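Local coordinates for nisin biosynthesis protein NisC (Lactococcus lactis subsp. lactis, PDB 2G0D), which catalyses the cyclisation step of nisin biosynthesis, a zinc-dependent addition of cysteine thiols to dehydrated residues that closes the thioether rings of the lantibiotic, at residues A[212-217]-A[398-403]; A[284-289]-A[335-340]; A[139-144]-A[164-169]; A[91-96]-A[392-397]. One frame throughout, in Å; residues are numbered along the deposited sequence.

How the interactions relate
Interactions 1, 2 and 3 are buried packing within the helical toroid, whereas interaction 4 lies at its surface. Interaction 1 is central: Ile-214 also packs on Ser-141, Leu-144 and Leu-166 of interaction 3, and Asp-403 forms a salt bridge with Arg-339 of interaction 2. Interactions 1 and 4 draw on consecutive parts of the same C-terminal loop, 392-397 and 398-403, tied together by a salt bridge between Asp-403 and Arg-396. Their chemistry follows their place. Leucine-rich helix pairs meet in interactions 2 and 3, two rings stack inside the fold in interaction 1, and a water joins the polar groups of interaction 4.

Interaction 1 of 4, residues A[212-217]-A[398-403]; sequences GCILAY and ALLLFD
The rings of Tyr-217 and Phe-402 lie flat on each other, almost fully overlapped, their planes 1° apart and their centroids separated by 3.6 Å. Phe-402 CD1 sits over the centre of the tyrosine ring, and in return Tyr-217 CG lies above the middle of the phenylalanine ring. The opposite face of Phe-402 is covered by its own chain, with Leu-400 C standing 3.9 Å above the plane. Ile-214 reaches the same ring obliquely, its CD1 lying 3.9 Å from Phe-402 CZ. The stack depends on the first torsion of Tyr-217, whose CG is anti to the backbone N (chi1 -176°) and carries the ring outward from the helix; even the CB joins in, 3.5 Å from Phe-402 CE2. Earlier on the helix, Cys-213 CB meets Leu-400 CD1 at 3.8 Å, while Ile-214 CD1 approaches the other methyl of that leucine, CD2, at 4.2 Å. The side chains that meet are apolar or aromatic, with no hydrogen bond across the segments, and the phenol oxygen of Tyr-217 finds its hydrogen bond just outside them, with Asp-404. The C-terminal loop 398-403 is held against helix 208-221 inside the alpha toroid, with Ser-145 of helix 140-147 touching Leu-400 and Phe-402, and Tyr-290 of helix 281-294 hydrogen-bonded through its hydroxyl to Leu-400 O and Phe-402 N.

Interaction 2 of 4, residues A[284-289]-A[335-340]; sequences ISLLYL and SLFKRL
Leu-289 meets Phe-337 at both ends of its side chain, through CB and through the methyl CD2. Its CB stands 4.0 Å from Phe-337 CZ; with CG anti to the backbone N (chi1 175°) the side chain runs out toward the other helix, passing the phenylalanine in the opposite sense. The branch that does the touching is CD2. It sits over one face of the Phe-337 ring, 3.8 Å from the centroid and only 13° off the normal, a CH-pi contact. The same methyl also reaches Leu-336 CD2 at 4.0 Å and, more loosely, Leu-340 CD1, so it touches three side chains of the partner helix. The backbones behind this packing run nearly parallel, at 15° and with axes 11.8 Å apart, consistent with neighbouring helices of an alpha toroid, with helix 298-314 joining them in sequence. That linking helix contributes Leu-308, which touches both Ser-285 and Phe-337. Ser-285 brings OG to 3.5 Å from both CE1 and CZ of Phe-337, obliquely to the ring; the hydroxyl has its hydrogen bond elsewhere, with the backbone oxygen of Pro-282, one turn back in its own helix. On the other flank Leu-286 CD2 and Leu-336 CD2 meet methyl to methyl at 3.9 Å, where Leu-401 of the C-terminal loop also packs on Leu-286.

Interaction 3 of 4, residues A[139-144]-A[164-169]; sequences GLSGIL and NFLSNL
The helical parts 140-144 and 164-168 run roughly antiparallel, at 143° between their directions with axes 11.2 Å apart, and draw nearest at Ser-141 and Leu-166, whose CA atoms are 7.8 Å apart. Leu-166 is the side chain that enters between several residues of the partner. Its CG, anti to the carbonyl carbon (chi1 -61°), sets both methyls against helix 140-147: CD1 meets Leu-144 CD2 at 4.0 Å and lies 3.7 Å from Ser-141 OG, while CD2 faces Leu-140 CB at 4.1 Å. The hydroxyl of Ser-141 thus borders a hydrocarbon surface, but its hydrogen bond to the backbone oxygen of Tyr-134 satisfies it. Beside this cluster Leu-140 and Phe-165 cross at about a right angle. Leu-140 CD1 comes obliquely to the ring, only 3.4 Å from Phe-165 CD2, a tight fit. The contact joins two successive helices of the alpha toroid, with others packed around them: Ile-214 of helix 208-221 lies on Ser-141, Leu-144 and Leu-166, and helix 100-122 presents Val-117 and Ile-121 to Leu-140, with Ile-121 reaching Phe-165 as well.

Interaction 4 of 4, residues A[91-96]-A[392-397]; sequences SILHLR and FTYWRQ
An ST turn in the C-terminal loop, in which Thr-393 OG1 accepts from Trp-395 N at 3.2 Å, meets His-94 in 91-96. The turn's hydroxyl is engaged a second time by Glu-46, while the threonine's other branch makes the contact: Thr-393 CG2 lies over one face of the His-94 imidazole, 4.0 Å from its centroid and 16° off the normal. With CG between its backbone N and carbonyl carbon (chi1 63°), the His-94 side chain lies beside that of Thr-393, pointing the same way. Phe-392 O approaches the base of the histidine, 3.2 Å from its CB. Next along the loop, the Tyr-394 ring receives Leu-93 CD2 over its face, 4.2 Å from the centroid and 26° off the normal, with the backbone N of His-94 near the plane at the ring's edge. A single water completes the join, hydrogen-bonded to His-94 ND1 at 2.9 Å and accepting a hydrogen bond from Tyr-394 N, also at 2.9 Å. With CH-pi contacts on both rings and no direct hydrogen bond across the segments, the hydrogen-bonded link between them runs through one bound water, as suits a contact at the surface.

Interaction 1 of 4, residues A[212-217]-A[398-403]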
# COMPACT_ATOMS: atom_id res chain seq x y z
N GLY A 212 -2.12 10.97 4.17
CA GLY A 212 -0.99 11.59 4.85
C GLY A 212 0.37 11.10 4.37
O GLY A 212 1.23 11.91 4.04
N CYS A 213 0.55 9.78 4.29
CA CYS A 213 1.81 9.20 3.80
C CYS A 213 2.12 9.67 2.40
O CYS A 213 3.26 10.05 2.11
CB CYS A 213 1.77 7.66 3.82
SG CYS A 213 1.81 6.94 5.50
N ILE A 214 1.11 9.66 1.52
CA ILE A 214 1.37 9.99 0.12
C ILE A 214 1.71 11.47 -0.04
O ILE A 214 2.58 11.84 -0.84
CB ILE A 214 0.26 9.47 -0.89
CG1 ILE A 214 0.87 9.21 -2.27
CG2 ILE A 214 -0.92 10.45 -1.01
CD1 ILE A 214 1.99 8.12 -2.27
N LEU A 215 1.07 12.32 0.76
CA LEU A 215 1.43 13.75 0.77
C LEU A 215 2.82 14.07 1.30
O LEU A 215 3.47 14.99 0.79
CB LEU A 215 0.40 14.58 1.53
CG LEU A 215 -1.00 14.57 0.92
CD1 LEU A 215 -1.95 15.29 1.87
CD2 LEU A 215 -1.06 15.19 -0.50
N ALA A 216 3.25 13.33 2.33
CA ALA A 216 4.60 13.46 2.85
C ALA A 216 5.60 13.01 1.79
O ALA A 216 6.60 13.70 1.53
CB ALA A 216 4.75 12.63 4.13
N TYR A 217 5.34 11.84 1.19
CA TYR A 217 6.22 11.30 0.13
C TYR A 217 6.29 12.24 -1.06
O TYR A 217 7.38 12.49 -1.52
CB TYR A 217 5.79 9.89 -0.30
CG TYR A 217 6.69 9.22 -1.33
CD1 TYR A 217 8.06 9.02 -1.09
CD2 TYR A 217 6.17 8.74 -2.54
CE1 TYR A 217 8.88 8.39 -2.02
CE2 TYR A 217 6.99 8.09 -3.47
CZ TYR A 217 8.32 7.92 -3.20
OH TYR A 217 9.13 7.29 -4.13
N ALA A 398 3.95 -0.40 -3.54
CA ALA A 398 2.55 -0.77 -3.41
C ALA A 398 2.08 -0.77 -1.95
O ALA A 398 0.87 -0.73 -1.67
CB ALA A 398 2.32 -2.14 -4.03
N LEU A 399 3.03 -0.85 -1.02
CA LEU A 399 2.78 -0.86 0.42
C LEU A 399 3.12 0.46 1.07
O LEU A 399 3.07 0.57 2.29
CB LEU A 399 3.59 -1.98 1.09
CG LEU A 399 3.23 -3.43 0.75
CD1 LEU A 399 4.14 -4.43 1.49
CD2 LEU A 399 1.78 -3.72 1.09
N LEU A 400 3.46 1.46 0.26
CA LEU A 400 3.95 2.77 0.73
C LEU A 400 5.17 2.63 1.61
O LEU A 400 5.33 3.33 2.63
CB LEU A 400 2.87 3.59 1.48
CG LEU A 400 1.47 3.78 0.87
CD1 LEU A 400 0.62 4.72 1.76
CD2 LEU A 400 1.48 4.25 -0.61
N LEU A 401 6.05 1.73 1.21
CA LEU A 401 7.34 1.56 1.88
C LEU A 401 8.34 2.17 0.93
O LEU A 401 8.62 1.61 -0.13
CB LEU A 401 7.62 0.09 2.15
CG LEU A 401 6.55 -0.59 2.99
CD1 LEU A 401 6.83 -2.12 3.19
CD2 LEU A 401 6.29 0.13 4.36
N PHE A 402 8.83 3.35 1.31
CA PHE A 402 9.56 4.22 0.39
C PHE A 402 11.06 4.21 0.75
O PHE A 402 11.51 5.01 1.59
CB PHE A 402 8.99 5.65 0.52
CG PHE A 402 7.51 5.76 0.16
CD1 PHE A 402 7.02 5.26 -1.06
CD2 PHE A 402 6.63 6.44 1.01
CE1 PHE A 402 5.66 5.38 -1.42
CE2 PHE A 402 5.27 6.58 0.69
CZ PHE A 402 4.78 6.07 -0.56
N ASP A 403 11.80 3.30 0.10
CA ASP A 403 13.23 3.09 0.32
C ASP A 403 14.03 4.31 -0.07
O ASP A 403 15.14 4.50 0.44
CB ASP A 403 13.78 1.90 -0.49
CG ASP A 403 13.35 0.54 0.07
OD1 ASP A 403 12.61 0.48 1.10
OD2 ASP A 403 13.73 -0.47 -0.57

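Interaction 2 of 4, residues A[284-289]-A[335-340]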
# COMPACT_ATOMS: atom_id res chain seq x y z
N ILE A 284 -0.30 2.99 10.61
CA ILE A 284 -0.32 4.34 11.17
C ILE A 284 1.10 4.83 11.50
O ILE A 284 1.40 6.01 11.33
CB ILE A 284 -1.29 4.43 12.38
CG1 ILE A 284 -2.76 4.33 11.91
CG2 ILE A 284 -1.04 5.70 13.23
CD1 ILE A 284 -3.72 3.85 12.98
N SER A 285 1.99 3.93 11.93
CA SER A 285 3.38 4.33 12.26
C SER A 285 4.10 4.91 11.05
O SER A 285 5.00 5.72 11.20
CB SER A 285 4.19 3.17 12.84
OG SER A 285 4.55 2.18 11.87
N LEU A 286 3.72 4.47 9.84
CA LEU A 286 4.29 5.02 8.60
C LEU A 286 3.96 6.52 8.43
O LEU A 286 4.81 7.32 8.05
CB LEU A 286 3.84 4.20 7.37
CG LEU A 286 4.36 2.75 7.29
CD1 LEU A 286 3.71 1.93 6.14
CD2 LEU A 286 5.84 2.77 7.14
N LEU A 287 2.72 6.90 8.72
CA LEU A 287 2.35 8.32 8.72
C LEU A 287 3.30 9.15 9.60
O LEU A 287 3.77 10.19 9.18
CB LEU A 287 0.90 8.51 9.20
CG LEU A 287 0.46 9.98 9.41
CD1 LEU A 287 0.40 10.76 8.07
CD2 LEU A 287 -0.88 10.05 10.12
N TYR A 288 3.60 8.67 10.80
CA TYR A 288 4.38 9.46 11.74
C TYR A 288 5.84 9.49 11.28
O TYR A 288 6.54 10.51 11.41
CB TYR A 288 4.25 8.88 13.15
CG TYR A 288 2.99 9.27 13.91
CD1 TYR A 288 3.02 10.33 14.84
CD2 TYR A 288 1.77 8.61 13.71
CE1 TYR A 288 1.87 10.72 15.55
CE2 TYR A 288 0.61 8.99 14.43
CZ TYR A 288 0.68 10.05 15.35
OH TYR A 288 -0.43 10.45 16.08
N LEU A 289 6.29 8.38 10.72
CA LEU A 289 7.64 8.23 10.26
C LEU A 289 7.84 9.23 9.11
O LEU A 289 8.71 10.10 9.18
CB LEU A 289 7.86 6.78 9.78
CG LEU A 289 9.22 6.51 9.14
CD1 LEU A 289 10.32 6.87 10.18
CD2 LEU A 289 9.36 5.09 8.64
N SER A 335 11.30 -3.63 8.64
CA SER A 335 12.48 -3.67 7.82
C SER A 335 12.69 -2.28 7.15
O SER A 335 13.83 -1.82 6.97
CB SER A 335 12.34 -4.79 6.79
OG SER A 335 13.50 -4.87 6.01
N LEU A 336 11.58 -1.65 6.78
CA LEU A 336 11.63 -0.29 6.27
C LEU A 336 12.11 0.73 7.31
O LEU A 336 12.99 1.54 7.01
CB LEU A 336 10.31 0.16 5.61
CG LEU A 336 10.54 1.63 5.27
CD1 LEU A 336 11.08 1.86 3.85
CD2 LEU A 336 9.35 2.49 5.58
N PHE A 337 11.54 0.70 8.52
CA PHE A 337 12.09 1.50 9.64
C PHE A 337 13.61 1.36 9.82
O PHE A 337 14.32 2.36 9.96
CB PHE A 337 11.42 1.14 10.95
CG PHE A 337 10.18 1.91 11.24
CD1 PHE A 337 9.01 1.69 10.50
CD2 PHE A 337 10.17 2.86 12.27
CE1 PHE A 337 7.85 2.42 10.78
CE2 PHE A 337 9.02 3.58 12.56
CZ PHE A 337 7.86 3.36 11.83
N LYS A 338 14.10 0.12 9.82
CA LYS A 338 15.52 -0.16 10.02
C LYS A 338 16.37 0.44 8.89
O LYS A 338 17.39 1.07 9.14
CB LYS A 338 15.76 -1.66 10.12
CG LYS A 338 17.19 -2.03 10.47
CD LYS A 338 17.43 -3.52 10.41
CE LYS A 338 18.88 -3.83 10.74
NZ LYS A 338 19.17 -3.60 12.19
N ARG A 339 15.92 0.23 7.65
CA ARG A 339 16.53 0.81 6.45
C ARG A 339 16.64 2.35 6.52
O ARG A 339 17.66 2.90 6.14
CB ARG A 339 15.71 0.41 5.21
CG ARG A 339 16.41 0.69 3.86
CD ARG A 339 16.07 -0.41 2.81
NE ARG A 339 14.65 -0.54 2.83
CZ ARG A 339 13.97 -1.56 3.35
NH1 ARG A 339 14.55 -2.65 3.84
NH2 ARG A 339 12.66 -1.46 3.35
N LEU A 340 15.59 3.04 6.97
CA LEU A 340 15.62 4.52 6.96
C LEU A 340 16.31 5.14 8.19
O LEU A 340 16.99 6.16 8.08
CB LEU A 340 14.22 5.12 6.76
CG LEU A 340 13.46 4.79 5.45
CD1 LEU A 340 12.11 5.48 5.41
CD2 LEU A 340 14.28 5.13 4.20

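Interaction 3 of 4, residues A[139-144]-A[164-169]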
# COMPACT_ATOMS: atom_id res chain seq x y z
N GLY A 139 -7.86 3.88 -5.05
CA GLY A 139 -7.98 5.33 -5.33
C GLY A 139 -6.69 6.05 -5.68
O GLY A 139 -5.68 5.44 -5.99
N LEU A 140 -6.74 7.37 -5.60
CA LEU A 140 -5.72 8.25 -6.16
C LEU A 140 -4.40 8.20 -5.40
O LEU A 140 -3.34 8.42 -6.00
CB LEU A 140 -6.23 9.69 -6.23
CG LEU A 140 -7.42 10.02 -7.18
CD1 LEU A 140 -7.71 11.51 -7.24
CD2 LEU A 140 -7.16 9.51 -8.58
N SER A 141 -4.46 7.96 -4.08
CA SER A 141 -3.24 7.87 -3.25
C SER A 141 -2.31 6.75 -3.75
O SER A 141 -1.11 6.98 -3.97
CB SER A 141 -3.59 7.61 -1.78
OG SER A 141 -4.15 8.75 -1.18
N GLY A 142 -2.88 5.56 -3.94
CA GLY A 142 -2.17 4.42 -4.50
C GLY A 142 -1.63 4.69 -5.91
O GLY A 142 -0.49 4.35 -6.21
N ILE A 143 -2.44 5.31 -6.75
CA ILE A 143 -2.00 5.69 -8.11
C ILE A 143 -0.81 6.66 -8.06
O ILE A 143 0.16 6.46 -8.78
CB ILE A 143 -3.16 6.28 -8.95
CG1 ILE A 143 -4.13 5.16 -9.33
CG2 ILE A 143 -2.64 7.00 -10.21
CD1 ILE A 143 -5.44 5.64 -10.06
N LEU A 144 -0.89 7.67 -7.19
CA LEU A 144 0.20 8.63 -6.98
C LEU A 144 1.49 7.95 -6.51
O LEU A 144 2.59 8.33 -6.88
CB LEU A 144 -0.27 9.73 -6.01
CG LEU A 144 0.62 10.96 -5.73
CD1 LEU A 144 1.07 11.65 -7.03
CD2 LEU A 144 -0.10 11.91 -4.83
N ASN A 164 -3.33 18.30 -5.08
CA ASN A 164 -4.30 19.35 -4.71
C ASN A 164 -5.67 18.76 -4.39
O ASN A 164 -6.31 19.18 -3.42
CB ASN A 164 -4.45 20.39 -5.83
CG ASN A 164 -3.31 21.39 -5.86
OD1 ASN A 164 -2.42 21.39 -5.01
ND2 ASN A 164 -3.32 22.26 -6.88
N PHE A 165 -6.10 17.78 -5.19
CA PHE A 165 -7.36 17.09 -4.96
C PHE A 165 -7.40 16.34 -3.61
O PHE A 165 -8.39 16.45 -2.87
CB PHE A 165 -7.66 16.15 -6.12
CG PHE A 165 -8.87 15.29 -5.90
CD1 PHE A 165 -10.13 15.73 -6.30
CD2 PHE A 165 -8.75 14.05 -5.29
CE1 PHE A 165 -11.26 14.93 -6.10
CE2 PHE A 165 -9.87 13.24 -5.08
CZ PHE A 165 -11.12 13.69 -5.49
N LEU A 166 -6.36 15.58 -3.31
CA LEU A 166 -6.26 14.93 -2.00
C LEU A 166 -6.27 15.93 -0.82
O LEU A 166 -7.06 15.78 0.11
CB LEU A 166 -5.05 13.98 -1.93
CG LEU A 166 -5.01 12.79 -2.91
CD1 LEU A 166 -3.62 12.02 -2.89
CD2 LEU A 166 -6.20 11.84 -2.69
N SER A 167 -5.37 16.92 -0.84
CA SER A 167 -5.28 17.94 0.22
C SER A 167 -6.63 18.60 0.51
O SER A 167 -7.00 18.78 1.67
CB SER A 167 -4.27 19.05 -0.15
OG SER A 167 -2.98 18.50 -0.39
N ASN A 168 -7.34 18.96 -0.55
CA ASN A 168 -8.65 19.57 -0.44
C ASN A 168 -9.69 18.68 0.28
O ASN A 168 -10.63 19.19 0.87
CB ASN A 168 -9.16 20.01 -1.81
CG ASN A 168 -10.49 20.72 -1.73
OD1 ASN A 168 -10.58 21.85 -1.24
ND2 ASN A 168 -11.53 20.06 -2.20
N LEU A 169 -9.49 17.36 0.22
CA LEU A 169 -10.38 16.44 0.93
C LEU A 169 -10.17 16.47 2.44
O LEU A 169 -10.95 15.88 3.19
CB LEU A 169 -10.27 15.01 0.38
CG LEU A 169 -10.78 14.79 -1.05
CD1 LEU A 169 -10.51 13.38 -1.50
CD2 LEU A 169 -12.28 15.15 -1.23

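Interaction 4 of 4, residues A[91-96]-A[392-397]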
# COMPACT_ATOMS: atom_id res chain seq x y z
N SER A 91 4.41 -3.50 -11.69
CA SER A 91 4.97 -4.85 -11.76
C SER A 91 6.08 -5.02 -12.83
O SER A 91 6.94 -5.94 -12.72
CB SER A 91 3.86 -5.89 -11.90
OG SER A 91 3.31 -5.93 -13.22
N ILE A 92 6.10 -4.13 -13.84
CA ILE A 92 7.11 -4.21 -14.91
C ILE A 92 8.02 -2.98 -15.00
O ILE A 92 8.89 -2.89 -15.86
CB ILE A 92 6.47 -4.49 -16.30
CG1 ILE A 92 5.66 -3.28 -16.78
CG2 ILE A 92 5.61 -5.76 -16.28
CD1 ILE A 92 5.02 -3.46 -18.16
N LEU A 93 7.81 -2.01 -14.12
CA LEU A 93 8.54 -0.73 -14.20
C LEU A 93 10.08 -0.89 -14.30
O LEU A 93 10.71 -0.20 -15.10
CB LEU A 93 8.16 0.19 -13.02
CG LEU A 93 8.82 1.57 -13.02
CD1 LEU A 93 8.48 2.36 -14.29
CD2 LEU A 93 8.41 2.35 -11.80
N HIS A 94 10.65 -1.82 -13.52
CA HIS A 94 12.12 -2.08 -13.53
C HIS A 94 12.67 -2.58 -14.88
O HIS A 94 13.88 -2.56 -15.10
CB HIS A 94 12.47 -3.12 -12.48
CG HIS A 94 11.82 -4.44 -12.74
ND1 HIS A 94 10.48 -4.65 -12.52
CD2 HIS A 94 12.32 -5.60 -13.22
CE1 HIS A 94 10.18 -5.89 -12.85
NE2 HIS A 94 11.28 -6.49 -13.28
N LEU A 95 11.78 -2.98 -15.77
CA LEU A 95 12.16 -3.49 -17.08
C LEU A 95 12.14 -2.42 -18.18
O LEU A 95 12.52 -2.70 -19.32
CB LEU A 95 11.24 -4.63 -17.45
CG LEU A 95 11.34 -5.94 -16.63
CD1 LEU A 95 10.15 -6.86 -16.92
CD2 LEU A 95 12.65 -6.66 -16.93
N ARG A 96 11.69 -1.21 -17.82
CA ARG A 96 11.57 -0.07 -18.73
C ARG A 96 12.70 0.07 -19.75
O ARG A 96 12.43 0.15 -20.95
CB ARG A 96 11.38 1.25 -17.95
CG ARG A 96 11.03 2.43 -18.89
CD ARG A 96 10.46 3.69 -18.21
NE ARG A 96 10.30 4.76 -19.21
CZ ARG A 96 9.19 5.01 -19.92
NH1 ARG A 96 8.07 4.30 -19.73
NH2 ARG A 96 9.19 5.99 -20.83
N PHE A 392 15.26 -5.75 -6.94
CA PHE A 392 15.26 -5.63 -8.38
C PHE A 392 14.00 -4.88 -8.89
O PHE A 392 14.02 -4.33 -9.99
CB PHE A 392 15.33 -7.03 -9.00
CG PHE A 392 16.58 -7.78 -8.65
CD1 PHE A 392 17.81 -7.45 -9.25
CD2 PHE A 392 16.55 -8.81 -7.70
CE1 PHE A 392 18.98 -8.15 -8.91
CE2 PHE A 392 17.71 -9.52 -7.36
CZ PHE A 392 18.93 -9.18 -7.97
N THR A 393 12.94 -4.82 -8.07
CA THR A 393 11.65 -4.28 -8.50
C THR A 393 11.23 -3.15 -7.58
O THR A 393 11.85 -2.93 -6.55
CB THR A 393 10.51 -5.35 -8.43
OG1 THR A 393 10.22 -5.66 -7.06
CG2 THR A 393 10.90 -6.65 -9.17
N TYR A 394 10.11 -2.50 -7.93
CA TYR A 394 9.53 -1.49 -7.05
C TYR A 394 8.34 -2.00 -6.24
O TYR A 394 7.44 -1.22 -5.90
CB TYR A 394 9.15 -0.20 -7.84
CG TYR A 394 10.33 0.47 -8.51
CD1 TYR A 394 11.05 1.48 -7.86
CD2 TYR A 394 10.75 0.07 -9.77
CE1 TYR A 394 12.16 2.09 -8.47
CE2 TYR A 394 11.87 0.65 -10.39
CZ TYR A 394 12.56 1.66 -9.74
OH TYR A 394 13.64 2.24 -10.40
N TRP A 395 8.32 -3.29 -5.94
CA TRP A 395 7.15 -3.89 -5.25
C TRP A 395 6.74 -3.17 -3.97
O TRP A 395 5.55 -3.07 -3.67
CB TRP A 395 7.36 -5.38 -4.93
CG TRP A 395 8.37 -5.71 -3.83
CD1 TRP A 395 9.75 -5.72 -3.96
CD2 TRP A 395 8.09 -6.13 -2.48
NE1 TRP A 395 10.32 -6.11 -2.77
CE2 TRP A 395 9.34 -6.36 -1.85
CE3 TRP A 395 6.90 -6.33 -1.74
CZ2 TRP A 395 9.44 -6.79 -0.51
CZ3 TRP A 395 7.01 -6.75 -0.42
CH2 TRP A 395 8.27 -6.96 0.19
N ARG A 396 7.73 -2.69 -3.22
CA ARG A 396 7.49 -1.99 -1.93
C ARG A 396 6.64 -0.73 -2.02
O ARG A 396 5.99 -0.34 -1.03
CB ARG A 396 8.84 -1.65 -1.24
CG ARG A 396 9.42 -2.82 -0.48
CD ARG A 396 10.90 -2.57 -0.03
NE ARG A 396 11.42 -3.75 0.69
CZ ARG A 396 12.70 -4.02 0.95
NH1 ARG A 396 12.98 -5.15 1.61
NH2 ARG A 396 13.70 -3.20 0.55
N GLN A 397 6.67 -0.09 -3.20
CA GLN A 397 5.86 1.09 -3.50
C GLN A 397 4.39 0.82 -3.25
O GLN A 397 3.67 1.71 -2.82
CB GLN A 397 6.05 1.51 -4.96
CG GLN A 397 5.78 3.00 -5.25
CD GLN A 397 6.88 3.94 -4.68
OE1 GLN A 397 6.77 5.19 -4.73
NE2 GLN A 397 7.93 3.35 -4.15
O HOH W 1 8.98 -3.14 -10.49